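Local coordinates for hypothetical protein Atu2684 (Agrobacterium tumefaciens, PDB 2AXO) that is of unknown function but belongs to the thioredoxin clan and carries a CXXC disulfide, consistent with a thioredoxin-like redox role that remains unproven, at residues T50-A55 and L86-S91; V74-H79 and G233-L238; V174-F179 and Q207-W212; A227-G232 and S254-N259. All coordinates share one frame; numbering follows the deposited sequence.

Contact 1 of 4, residues T50-A55 and L86-S91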
loop_
_atom_site.group_PDB
_atom_site.type_symbol
_atom_site.label_atom_id
_atom_site.label_comp_id
_atom_site.label_asym_id
_atom_site.label_seq_id
_atom_site.Cartn_x
_atom_site.Cartn_y
_atom_site.Cartn_z
ATOM N N THR A 50 4.696 10.544 2.654
ATOM C CA THR A 50 5.531 10.325 3.824
ATOM C C THR A 50 4.700 9.766 4.972
ATOM O O THR A 50 3.551 9.393 4.785
ATOM C CB THR A 50 6.143 11.684 4.250
ATOM O OG1 THR A 50 6.955 11.526 5.418
ATOM C CG2 THR A 50 5.027 12.694 4.527
ATOM N N SER A 51 5.296 9.704 6.158
ATOM C CA SER A 51 4.606 9.220 7.349
ATOM C C SER A 51 5.496 9.420 8.563
ATOM O O SER A 51 6.722 9.352 8.462
ATOM C CB SER A 51 4.251 7.734 7.225
ATOM O OG SER A 51 3.681 7.263 8.438
ATOM N N GLN A 52 4.892 9.669 9.715
ATOM C CA GLN A 52 5.702 9.858 10.900
ATOM C C GLN A 52 6.269 8.509 11.334
ATOM O O GLN A 52 7.253 8.449 12.069
ATOM C CB GLN A 52 4.891 10.492 12.030
ATOM C CG GLN A 52 4.083 9.528 12.867
ATOM C CD GLN A 52 3.791 10.088 14.246
ATOM O OE1 GLN A 52 4.673 10.154 15.107
ATOM N NE2 GLN A 52 2.554 10.511 14.457
ATOM N N GLY A 53 5.653 7.428 10.864
ATOM C CA GLY A 53 6.125 6.092 11.205
ATOM C C GLY A 53 7.278 5.627 10.331
ATOM O O GLY A 53 7.862 4.562 10.559
ATOM N N CYS A 54 7.593 6.427 9.317
ATOM C CA CYS A 54 8.679 6.149 8.378
ATOM C C CYS A 54 9.956 6.860 8.843
ATOM O O CYS A 54 10.066 8.084 8.758
ATOM C CB CYS A 54 8.261 6.624 6.979
ATOM S SG CYS A 54 9.593 7.002 5.799
ATOM N N ALA A 55 10.920 6.081 9.326
ATOM C CA ALA A 55 12.177 6.621 9.841
ATOM C C ALA A 55 13.060 7.363 8.842
ATOM O O ALA A 55 13.816 8.247 9.230
ATOM C CB ALA A 55 12.980 5.505 10.510
ATOM N N LEU A 86 0.239 0.444 15.733
ATOM C CA LEU A 86 -0.486 0.518 17.001
ATOM C C LEU A 86 -0.033 1.690 17.867
ATOM O O LEU A 86 -0.843 2.311 18.556
ATOM C CB LEU A 86 -0.351 -0.805 17.773
ATOM C CG LEU A 86 1.028 -1.455 17.933
ATOM C CD1 LEU A 86 1.845 -0.710 18.973
ATOM C CD2 LEU A 86 0.849 -2.911 18.352
ATOM N N GLY A 87 1.261 1.992 17.824
ATOM C CA GLY A 87 1.790 3.090 18.611
ATOM C C GLY A 87 2.032 4.333 17.777
ATOM O O GLY A 87 1.248 5.279 17.818
ATOM N N TRP A 88 3.121 4.327 17.017
ATOM C CA TRP A 88 3.475 5.458 16.166
ATOM C C TRP A 88 2.534 5.615 14.972
ATOM O O TRP A 88 2.973 5.618 13.820
ATOM C CB TRP A 88 4.914 5.303 15.667
ATOM C CG TRP A 88 5.955 5.671 16.684
ATOM C CD1 TRP A 88 6.091 5.167 17.948
ATOM C CD2 TRP A 88 7.010 6.625 16.516
ATOM N NE1 TRP A 88 7.169 5.748 18.576
ATOM C CE2 TRP A 88 7.752 6.643 17.718
ATOM C CE3 TRP A 88 7.406 7.461 15.462
ATOM C CZ2 TRP A 88 8.866 7.473 17.899
ATOM C CZ3 TRP A 88 8.514 8.286 15.642
ATOM C CH2 TRP A 88 9.231 8.283 16.852
ATOM N N THR A 89 1.243 5.751 15.256
ATOM C CA THR A 89 0.236 5.914 14.213
ATOM C C THR A 89 -0.178 7.380 14.116
ATOM O O THR A 89 -0.994 7.853 14.906
ATOM C CB THR A 89 -1.015 5.057 14.510
ATOM O OG1 THR A 89 -0.645 3.672 14.562
ATOM C CG2 THR A 89 -2.068 5.255 13.427
ATOM N N ASP A 90 0.389 8.094 13.147
ATOM C CA ASP A 90 0.080 9.508 12.962
ATOM C C ASP A 90 -1.373 9.731 12.569
ATOM O O ASP A 90 -1.902 9.056 11.686
ATOM C CB ASP A 90 1.000 10.131 11.903
ATOM C CG ASP A 90 0.943 9.407 10.571
ATOM O OD1 ASP A 90 1.558 9.905 9.601
ATOM O OD2 ASP A 90 0.293 8.340 10.496
ATOM N N SER A 91 -2.011 10.688 13.236
ATOM C CA SER A 91 -3.403 11.014 12.971
ATOM C C SER A 91 -3.517 11.859 11.707
ATOM O O SER A 91 -4.549 12.481 11.457
ATOM C CB SER A 91 -4.001 11.776 14.154
ATOM O OG SER A 91 -5.390 11.993 13.965
#
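Gln52 and Asp90 form the tight half of this meeting of two loops. Their side chains lie alongside one another but run in opposite senses, with the amide and carboxylate planes turned 70° apart. Gln52 CG comes within 3.3 Å of Asp90 CB. The amide nitrogen NE2 is modelled still nearer to that carbon, too near for a comfortable contact, so the exact placing of the amide is doubtful. Because Asp90 CG stands between its own backbone N and carbonyl carbon (chi1 56°), the carboxylate turns back toward the turn. There OD1 takes a weak hydrogen bond from Gln52 N at 3.3 Å, nearly straight at 173°. Ser51 OG is not bonded to that carboxylate; it is engaged within its own loop, accepting from Gly53 N in an ST turn. That turn, with the type I beta turn from Ser51 to Cys54, leads directly into the CXXC disulfide of Cys54 and Cys57. A CXXC pair between a strand and the helix that follows it is the place of the redox site in thioredoxins, consistent with membership of that clan.

The other half is much looser. Trp88, exposed to solvent, offers only the edge of its ring: CE3 lies 3.5 Å from Gln52 O, which sits in the ring plane. Trp88 O, 4.1 Å from Gly53 CA, is buried here without a hydrogen-bonding partner in the model.

Contact 2 of 4, residues V74-H79 and G233-L238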
loop_
_atom_site.group_PDB
_atom_site.type_symbol
_atom_site.label_atom_id
_atom_site.label_comp_id
_atom_site.label_asym_id
_atom_site.label_seq_id
_atom_site.Cartn_x
_atom_site.Cartn_y
_atom_site.Cartn_z
ATOM N N VAL A 74 4.244 24.394 -5.593
ATOM C CA VAL A 74 3.011 24.059 -4.895
ATOM C C VAL A 74 3.398 22.767 -4.195
ATOM O O VAL A 74 3.564 21.733 -4.845
ATOM C CB VAL A 74 1.853 23.789 -5.883
ATOM C CG1 VAL A 74 0.695 23.117 -5.158
ATOM C CG2 VAL A 74 1.389 25.105 -6.512
ATOM N N GLY A 75 3.571 22.835 -2.879
ATOM C CA GLY A 75 3.981 21.669 -2.124
ATOM C C GLY A 75 2.888 21.053 -1.282
ATOM O O GLY A 75 2.144 21.747 -0.593
ATOM N N LEU A 76 2.806 19.730 -1.339
ATOM C CA LEU A 76 1.804 18.986 -0.595
ATOM C C LEU A 76 2.408 17.763 0.060
ATOM O O LEU A 76 3.276 17.106 -0.512
ATOM C CB LEU A 76 0.697 18.527 -1.534
ATOM C CG LEU A 76 -0.111 19.644 -2.192
ATOM C CD1 LEU A 76 -0.897 19.069 -3.346
ATOM C CD2 LEU A 76 -1.038 20.289 -1.166
ATOM N N SER A 77 1.935 17.455 1.258
ATOM C CA SER A 77 2.402 16.285 1.979
ATOM C C SER A 77 1.226 15.330 2.192
ATOM O O SER A 77 0.206 15.709 2.768
ATOM C CB SER A 77 2.984 16.689 3.331
ATOM O OG SER A 77 3.375 15.543 4.056
ATOM N N TYR A 78 1.368 14.102 1.699
ATOM C CA TYR A 78 0.334 13.083 1.854
ATOM C C TYR A 78 0.820 11.985 2.792
ATOM O O TYR A 78 1.648 11.160 2.407
ATOM C CB TYR A 78 -0.014 12.420 0.518
ATOM C CG TYR A 78 -0.622 13.331 -0.520
ATOM C CD1 TYR A 78 0.183 14.116 -1.342
ATOM C CD2 TYR A 78 -2.005 13.390 -0.699
ATOM C CE1 TYR A 78 -0.372 14.937 -2.318
ATOM C CE2 TYR A 78 -2.572 14.210 -1.671
ATOM C CZ TYR A 78 -1.751 14.978 -2.476
ATOM O OH TYR A 78 -2.298 15.794 -3.436
ATOM N N HIS A 79 0.305 11.960 4.015
ATOM C CA HIS A 79 0.708 10.927 4.961
ATOM C C HIS A 79 0.030 9.609 4.609
ATOM O O HIS A 79 -1.198 9.529 4.564
ATOM C CB HIS A 79 0.348 11.338 6.390
ATOM C CG HIS A 79 1.228 12.415 6.947
ATOM N ND1 HIS A 79 1.230 13.703 6.459
ATOM C CD2 HIS A 79 2.139 12.389 7.949
ATOM C CE1 HIS A 79 2.104 14.428 7.138
ATOM N NE2 HIS A 79 2.669 13.654 8.047
ATOM N N GLY A 233 -5.200 25.321 4.272
ATOM C CA GLY A 233 -5.198 25.831 2.920
ATOM C C GLY A 233 -5.608 24.743 1.963
ATOM O O GLY A 233 -6.048 23.667 2.370
ATOM N N CYS A 234 -5.473 25.026 0.676
ATOM C CA CYS A 234 -5.804 24.037 -0.324
ATOM C C CYS A 234 -4.950 24.316 -1.542
ATOM O O CYS A 234 -4.420 25.416 -1.713
ATOM C CB CYS A 234 -7.300 24.093 -0.680
ATOM S SG CYS A 234 -7.836 25.469 -1.725
ATOM N N ALA A 235 -4.794 23.294 -2.366
ATOM C CA ALA A 235 -4.033 23.409 -3.589
ATOM C C ALA A 235 -4.994 22.993 -4.683
ATOM O O ALA A 235 -5.698 21.996 -4.537
ATOM C CB ALA A 235 -2.834 22.465 -3.552
ATOM N N VAL A 236 -5.057 23.779 -5.751
ATOM C CA VAL A 236 -5.914 23.450 -6.881
ATOM C C VAL A 236 -4.974 22.844 -7.905
ATOM O O VAL A 236 -3.981 23.463 -8.285
ATOM C CB VAL A 236 -6.578 24.702 -7.497
ATOM C CG1 VAL A 236 -7.336 24.315 -8.768
ATOM C CG2 VAL A 236 -7.541 25.336 -6.489
ATOM N N LEU A 237 -5.273 21.628 -8.335
ATOM C CA LEU A 237 -4.434 20.948 -9.304
ATOM C C LEU A 237 -5.247 20.661 -10.559
ATOM O O LEU A 237 -6.264 19.972 -10.491
ATOM C CB LEU A 237 -3.908 19.631 -8.719
ATOM C CG LEU A 237 -3.177 19.701 -7.371
ATOM C CD1 LEU A 237 -2.820 18.299 -6.902
ATOM C CD2 LEU A 237 -1.914 20.560 -7.495
ATOM N N LEU A 238 -4.828 21.212 -11.696
ATOM C CA LEU A 238 -5.542 20.946 -12.945
ATOM C C LEU A 238 -4.832 19.703 -13.459
ATOM O O LEU A 238 -3.809 19.789 -14.143
ATOM C CB LEU A 238 -5.383 22.108 -13.927
ATOM C CG LEU A 238 -6.229 22.021 -15.207
ATOM C CD1 LEU A 238 -7.717 21.971 -14.866
ATOM C CD2 LEU A 238 -5.923 23.226 -16.075
#
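Leu76 and Ala235 meet where two strands cross at 112°, their axes no nearer than 8.4 Å, so that side chains alone bridge the gap. Leu76 serves to trace the interface. Its CB points toward the opposing strand but stays 5.7 Å from Ala235 CB. The next atom, CG, lies anti to the carbonyl carbon (chi1 -64°), and this directs the branch onto the alanine methyl, CG to Ala235 CB being 4.1 Å. Both leucine methyls then rest on the same side of that alanine methyl. Leu76 CD2 is the nearer, 3.7 Å from Ala235 CB, while CD1 touches it too and reaches beyond it. There Leu76 CD1 meets Leu237 CD1 at 4.1 Å, the two leucines approaching tip to tip.

Val74 meets the same alanine methyl from a different direction, its CG1 3.9 Å from Ala235 CB and more loosely against Leu237 CD2. Tyr78 contributes the margin: its OH, weakly bonded to Glu47 and Arg100, comes no closer than 4.3 Å to Leu237 CD1. All the touching residues are buried, and the contact is wholly apolar apart from that hydroxyl.

The junction lies at the heart of the chain. Strand 74-79, an outer strand of the thioredoxin-like mixed sheet beside 45-50, leans on strand 232-241 of the four-stranded antiparallel sheet, while Val203 of strand 196-212 and Phe179 of strand 172-186 also touch Leu76.

Contact 3 of 4, residues V174-F179 and Q207-W212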
loop_
_atom_site.group_PDB
_atom_site.type_symbol
_atom_site.label_atom_id
_atom_site.label_comp_id
_atom_site.label_asym_id
_atom_site.label_seq_id
_atom_site.Cartn_x
_atom_site.Cartn_y
_atom_site.Cartn_z
ATOM N N VAL A 174 -10.512 19.272 -12.132
ATOM C CA VAL A 174 -10.131 20.366 -11.268
ATOM C C VAL A 174 -10.100 19.700 -9.896
ATOM O O VAL A 174 -11.140 19.463 -9.287
ATOM C CB VAL A 174 -11.175 21.494 -11.295
ATOM C CG1 VAL A 174 -10.774 22.595 -10.322
ATOM C CG2 VAL A 174 -11.282 22.056 -12.712
ATOM N N VAL A 175 -8.897 19.374 -9.432
ATOM C CA VAL A 175 -8.713 18.698 -8.150
ATOM C C VAL A 175 -8.312 19.656 -7.027
ATOM O O VAL A 175 -7.430 20.495 -7.203
ATOM C CB VAL A 175 -7.623 17.599 -8.270
ATOM C CG1 VAL A 175 -7.452 16.865 -6.940
ATOM C CG2 VAL A 175 -7.990 16.622 -9.380
ATOM N N VAL A 176 -8.959 19.526 -5.874
ATOM C CA VAL A 176 -8.630 20.368 -4.733
ATOM C C VAL A 176 -8.153 19.488 -3.592
ATOM O O VAL A 176 -8.856 18.565 -3.166
ATOM C CB VAL A 176 -9.838 21.193 -4.240
ATOM C CG1 VAL A 176 -9.433 22.037 -3.030
ATOM C CG2 VAL A 176 -10.353 22.087 -5.355
ATOM N N ALA A 177 -6.949 19.775 -3.112
ATOM C CA ALA A 177 -6.359 19.033 -2.010
ATOM C C ALA A 177 -6.344 19.962 -0.804
ATOM O O ALA A 177 -5.706 21.019 -0.823
ATOM C CB ALA A 177 -4.938 18.590 -2.364
ATOM N N TYR A 178 -7.074 19.571 0.235
ATOM C CA TYR A 178 -7.169 20.366 1.453
ATOM C C TYR A 178 -6.092 19.930 2.434
ATOM O O TYR A 178 -5.862 18.740 2.624
ATOM C CB TYR A 178 -8.554 20.174 2.076
ATOM C CG TYR A 178 -9.689 20.581 1.159
ATOM C CD1 TYR A 178 -10.085 21.917 1.058
ATOM C CD2 TYR A 178 -10.353 19.635 0.376
ATOM C CE1 TYR A 178 -11.123 22.304 0.199
ATOM C CE2 TYR A 178 -11.390 20.008 -0.489
ATOM C CZ TYR A 178 -11.767 21.341 -0.571
ATOM O OH TYR A 178 -12.778 21.709 -1.429
ATOM N N PHE A 179 -5.427 20.897 3.057
ATOM C CA PHE A 179 -4.382 20.572 4.013
ATOM C C PHE A 179 -4.359 21.521 5.192
ATOM O O PHE A 179 -4.971 22.597 5.169
ATOM C CB PHE A 179 -3.000 20.602 3.338
ATOM C CG PHE A 179 -2.673 21.914 2.681
ATOM C CD1 PHE A 179 -2.843 22.075 1.308
ATOM C CD2 PHE A 179 -2.216 22.997 3.438
ATOM C CE1 PHE A 179 -2.566 23.294 0.692
ATOM C CE2 PHE A 179 -1.937 24.223 2.836
ATOM C CZ PHE A 179 -2.112 24.373 1.458
ATOM N N GLN A 207 -10.635 16.229 -3.469
ATOM C CA GLN A 207 -11.884 16.087 -4.208
ATOM C C GLN A 207 -11.842 16.786 -5.554
ATOM O O GLN A 207 -11.157 17.799 -5.732
ATOM C CB GLN A 207 -13.061 16.630 -3.392
ATOM C CG GLN A 207 -12.931 18.089 -3.010
ATOM C CD GLN A 207 -14.087 18.571 -2.149
ATOM O OE1 GLN A 207 -14.492 17.898 -1.200
ATOM N NE2 GLN A 207 -14.606 19.749 -2.463
ATOM N N THR A 208 -12.576 16.225 -6.504
ATOM C CA THR A 208 -12.661 16.780 -7.843
ATOM C C THR A 208 -13.885 17.677 -7.859
ATOM O O THR A 208 -14.993 17.225 -7.576
ATOM C CB THR A 208 -12.810 15.667 -8.880
ATOM O OG1 THR A 208 -11.667 14.807 -8.812
ATOM C CG2 THR A 208 -12.919 16.251 -10.277
ATOM N N VAL A 209 -13.687 18.945 -8.196
ATOM C CA VAL A 209 -14.779 19.908 -8.184
ATOM C C VAL A 209 -15.350 20.264 -9.552
ATOM O O VAL A 209 -16.306 21.035 -9.656
ATOM C CB VAL A 209 -14.319 21.183 -7.455
ATOM C CG1 VAL A 209 -15.444 22.189 -7.370
ATOM C CG2 VAL A 209 -13.838 20.815 -6.059
ATOM N N GLY A 210 -14.784 19.685 -10.602
ATOM C CA GLY A 210 -15.278 19.975 -11.934
ATOM C C GLY A 210 -14.344 19.442 -12.997
ATOM O O GLY A 210 -13.307 18.854 -12.690
HETATM N N MSE A 211 -14.720 19.647 -14.251
HETATM C CA MSE A 211 -13.915 19.187 -15.368
HETATM C C MSE A 211 -13.561 20.354 -16.274
HETATM O O MSE A 211 -14.404 21.197 -16.578
HETATM C CB MSE A 211 -14.687 18.135 -16.160
HETATM C CG MSE A 211 -14.008 17.694 -17.435
HETATM SE SE MSE A 211 -15.089 16.380 -18.342
HETATM C CE MSE A 211 -16.637 17.491 -18.670
ATOM N N TRP A 212 -12.304 20.400 -16.697
ATOM C CA TRP A 212 -11.815 21.451 -17.582
ATOM C C TRP A 212 -11.708 20.833 -18.971
ATOM O O TRP A 212 -11.255 19.698 -19.102
ATOM C CB TRP A 212 -10.442 21.915 -17.101
ATOM C CG TRP A 212 -9.765 22.944 -17.948
ATOM C CD1 TRP A 212 -10.072 24.271 -18.041
ATOM C CD2 TRP A 212 -8.585 22.749 -18.734
ATOM N NE1 TRP A 212 -9.147 24.920 -18.827
ATOM C CE2 TRP A 212 -8.221 24.009 -19.264
ATOM C CE3 TRP A 212 -7.793 21.631 -19.039
ATOM C CZ2 TRP A 212 -7.096 24.182 -20.079
ATOM C CZ3 TRP A 212 -6.671 21.809 -19.854
ATOM C CH2 TRP A 212 -6.337 23.075 -20.360
#
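Backbone hydrogen bonds carry the pairing of Val176 with Gln207, an antiparallel hydrogen-bonded pair in which Val176 N reaches Gln207 O at 2.8 Å and Gln207 N returns to Val176 O at 3.0 Å. Further along, Val209 N gives a bond of 2.8 Å to Val174 O, arriving almost end-on to the carbonyl, whereas Val174 N meets Gly210 O at 2.9 Å from above the carbonyl plane, 37° out of it. Val174 thus faces two residues, Val209 and Gly210: a beta bulge.

Weaker CA-H...O contacts supplement these bonds around the non-hydrogen-bonded pair of Val175 and Thr208, with Thr208 CA 3.4 Å from Val174 O.

Among the apolar contacts, Val176 CG2 presses on Val209 CG2 at 3.8 Å. Val176 also turns its CG1 onto one face of the Tyr178 ring.

Gln207 takes the edge of that ring. With CG between the backbone N and the carbonyl carbon (chi1 59°), its extended chain passes Tyr178 CE2, which lies 3.5 Å from Gln207 CD, and the amide stands nearly perpendicular to the ring at 87°. NE2 comes 2.9 Å from Tyr178 OH, but at too poor an angle for a hydrogen bond. Lys228 makes a cation-pi contact with the same ring and a weak bond to Gln207 OE1.

The two strands form a long hairpin: 196-212 is outermost in the antiparallel sheet, 172-186 is paired on its other side with 232-241, and Val219 and Leu221 of strand 217-221 cover Val209.

Contact 4 of 4, residues A227-G232 and S254-N259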
loop_
_atom_site.group_PDB
_atom_site.type_symbol
_atom_site.label_atom_id
_atom_site.label_comp_id
_atom_site.label_asym_id
_atom_site.label_seq_id
_atom_site.Cartn_x
_atom_site.Cartn_y
_atom_site.Cartn_z
ATOM N N ALA A 227 -14.716 27.033 4.939
ATOM C CA ALA A 227 -14.374 26.560 6.273
ATOM C C ALA A 227 -13.207 25.575 6.234
ATOM O O ALA A 227 -12.329 25.614 7.092
ATOM C CB ALA A 227 -15.593 25.904 6.925
ATOM N N LYS A 228 -13.196 24.691 5.241
ATOM C CA LYS A 228 -12.116 23.718 5.134
ATOM C C LYS A 228 -10.789 24.374 4.776
ATOM O O LYS A 228 -9.761 24.056 5.366
ATOM C CB LYS A 228 -12.462 22.635 4.106
ATOM C CG LYS A 228 -13.709 21.847 4.462
ATOM C CD LYS A 228 -13.711 20.464 3.848
ATOM C CE LYS A 228 -13.723 20.496 2.339
ATOM N NZ LYS A 228 -13.592 19.104 1.817
ATOM N N VAL A 229 -10.801 25.291 3.815
ATOM C CA VAL A 229 -9.560 25.954 3.439
ATOM C C VAL A 229 -9.009 26.720 4.645
ATOM O O VAL A 229 -7.798 26.772 4.857
ATOM C CB VAL A 229 -9.769 26.933 2.256
ATOM C CG1 VAL A 229 -8.441 27.536 1.842
ATOM C CG2 VAL A 229 -10.412 26.202 1.076
ATOM N N LYS A 230 -9.904 27.299 5.443
ATOM C CA LYS A 230 -9.506 28.059 6.623
ATOM C C LYS A 230 -8.781 27.225 7.675
ATOM O O LYS A 230 -8.125 27.773 8.557
ATOM C CB LYS A 230 -10.736 28.731 7.243
ATOM C CG LYS A 230 -11.229 29.937 6.473
ATOM C CD LYS A 230 -10.227 31.077 6.551
ATOM C CE LYS A 230 -10.692 32.275 5.739
ATOM N NZ LYS A 230 -9.724 33.405 5.832
ATOM N N LYS A 231 -8.907 25.902 7.592
ATOM C CA LYS A 231 -8.236 25.015 8.542
ATOM C C LYS A 231 -6.746 24.938 8.218
ATOM O O LYS A 231 -5.961 24.367 8.973
ATOM C CB LYS A 231 -8.835 23.602 8.488
ATOM C CG LYS A 231 -10.192 23.460 9.165
ATOM C CD LYS A 231 -10.777 22.061 8.964
ATOM C CE LYS A 231 -9.900 20.973 9.572
ATOM N NZ LYS A 231 -10.494 19.621 9.363
ATOM N N GLY A 232 -6.367 25.519 7.085
ATOM C CA GLY A 232 -4.979 25.507 6.662
ATOM C C GLY A 232 -4.922 26.128 5.285
ATOM O O GLY A 232 -4.647 27.317 5.135
ATOM N N SER A 254 -2.359 25.949 -8.227
ATOM C CA SER A 254 -2.418 27.130 -7.394
ATOM C C SER A 254 -2.659 26.741 -5.949
ATOM O O SER A 254 -3.231 25.689 -5.662
ATOM C CB SER A 254 -3.553 28.038 -7.870
ATOM O OG SER A 254 -3.784 29.107 -6.966
ATOM N N ILE A 255 -2.203 27.592 -5.038
ATOM C CA ILE A 255 -2.428 27.355 -3.627
ATOM C C ILE A 255 -3.165 28.545 -3.051
ATOM O O ILE A 255 -2.892 29.690 -3.396
ATOM C CB ILE A 255 -1.121 27.161 -2.834
ATOM C CG1 ILE A 255 -0.569 25.755 -3.084
ATOM C CG2 ILE A 255 -1.389 27.361 -1.331
ATOM C CD1 ILE A 255 0.665 25.412 -2.271
ATOM N N LEU A 256 -4.128 28.252 -2.194
ATOM C CA LEU A 256 -4.905 29.276 -1.527
ATOM C C LEU A 256 -4.731 28.998 -0.045
ATOM O O LEU A 256 -5.096 27.922 0.430
ATOM C CB LEU A 256 -6.387 29.164 -1.906
ATOM C CG LEU A 256 -7.331 30.120 -1.171
ATOM C CD1 LEU A 256 -6.869 31.557 -1.388
ATOM C CD2 LEU A 256 -8.759 29.944 -1.678
ATOM N N LEU A 257 -4.150 29.943 0.686
ATOM C CA LEU A 257 -3.968 29.738 2.119
ATOM C C LEU A 257 -5.147 30.328 2.870
ATOM O O LEU A 257 -5.716 31.335 2.452
ATOM C CB LEU A 257 -2.672 30.389 2.611
ATOM C CG LEU A 257 -1.360 29.792 2.104
ATOM C CD1 LEU A 257 -0.192 30.533 2.741
ATOM C CD2 LEU A 257 -1.302 28.308 2.438
ATOM N N GLY A 258 -5.511 29.690 3.977
ATOM C CA GLY A 258 -6.623 30.168 4.775
ATOM C C GLY A 258 -6.367 31.571 5.291
ATOM O O GLY A 258 -7.282 32.384 5.381
ATOM N N ASN A 259 -5.115 31.853 5.633
ATOM C CA ASN A 259 -4.750 33.172 6.123
ATOM C C ASN A 259 -4.559 34.133 4.959
ATOM O O ASN A 259 -3.607 34.003 4.192
ATOM C CB ASN A 259 -3.465 33.098 6.943
ATOM C CG ASN A 259 -2.901 34.464 7.244
ATOM O OD1 ASN A 259 -3.647 35.413 7.462
ATOM N ND2 ASN A 259 -1.577 34.571 7.269
HETATM O O HOH W 1 -3.107 29.566 6.201
#
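Gly232 O is gripped by two donors, Gly258 N at 2.8 Å and a water whose oxygen lies 2.9 Å away. The peptide donor approaches tilted 28° from the carbonyl plane. The same water accepts from Asn259 N at 3.1 Å, so it spans the end of one segment and the tail of the other.

A second bond takes the carbonyl oxygen of Gly258. Lys230 NZ donates to Gly258 O at 2.7 Å and lies close to the line of that carbonyl. The lysine leaves its backbone pointing away from strand 247-257, and the bend at its second torsion (chi2 -68°) brings the chain back so that CD and CE run past the carbonyl oxygen as well. Gly258 is therefore held at both its N and its O. Its CA is wedged against the turn, 3.6 Å from Val229 O, an approach made possible by the lack of a side chain on the face it presents.

Next to these bonds the contact becomes apolar. Val229 CG1 meets Leu256 CG at 4.1 Å, the two side chains crossing at about a right angle, and also rests 3.7 Å from Leu256 O.

The type I beta turn from Val229 to Gly232 takes the chain out of helix 223-229 and into strand 232-241, which pairs with strand 247-257. Val229 touches Cys234 and Tyr178 of the four-stranded sheet, and Phe156 of strand 152-156 packs against both Val229 and Leu256.

In the fold
Contacts 2, 3 and 4 cluster around the four-stranded antiparallel sheet, with centres 10 to 14 Å apart: contact 3 joins strands 172-186 and 196-212, while contacts 2 and 4 involve its neighbours 232-241 and 247-257. Contact 1 lies at the disulfide loop, its centre 20 Å from that of contact 2, and touches it through Thr50 and Tyr78. Strand 74-79 thereby links the CXXC end of the thioredoxin-like part to the antiparallel sheet. Along the chain, contacts 1 and 2 cross, as do 2 and 4; contact 3 falls wholly between the two segments of contact 2. Early and late sequence are thus knitted into one compact body.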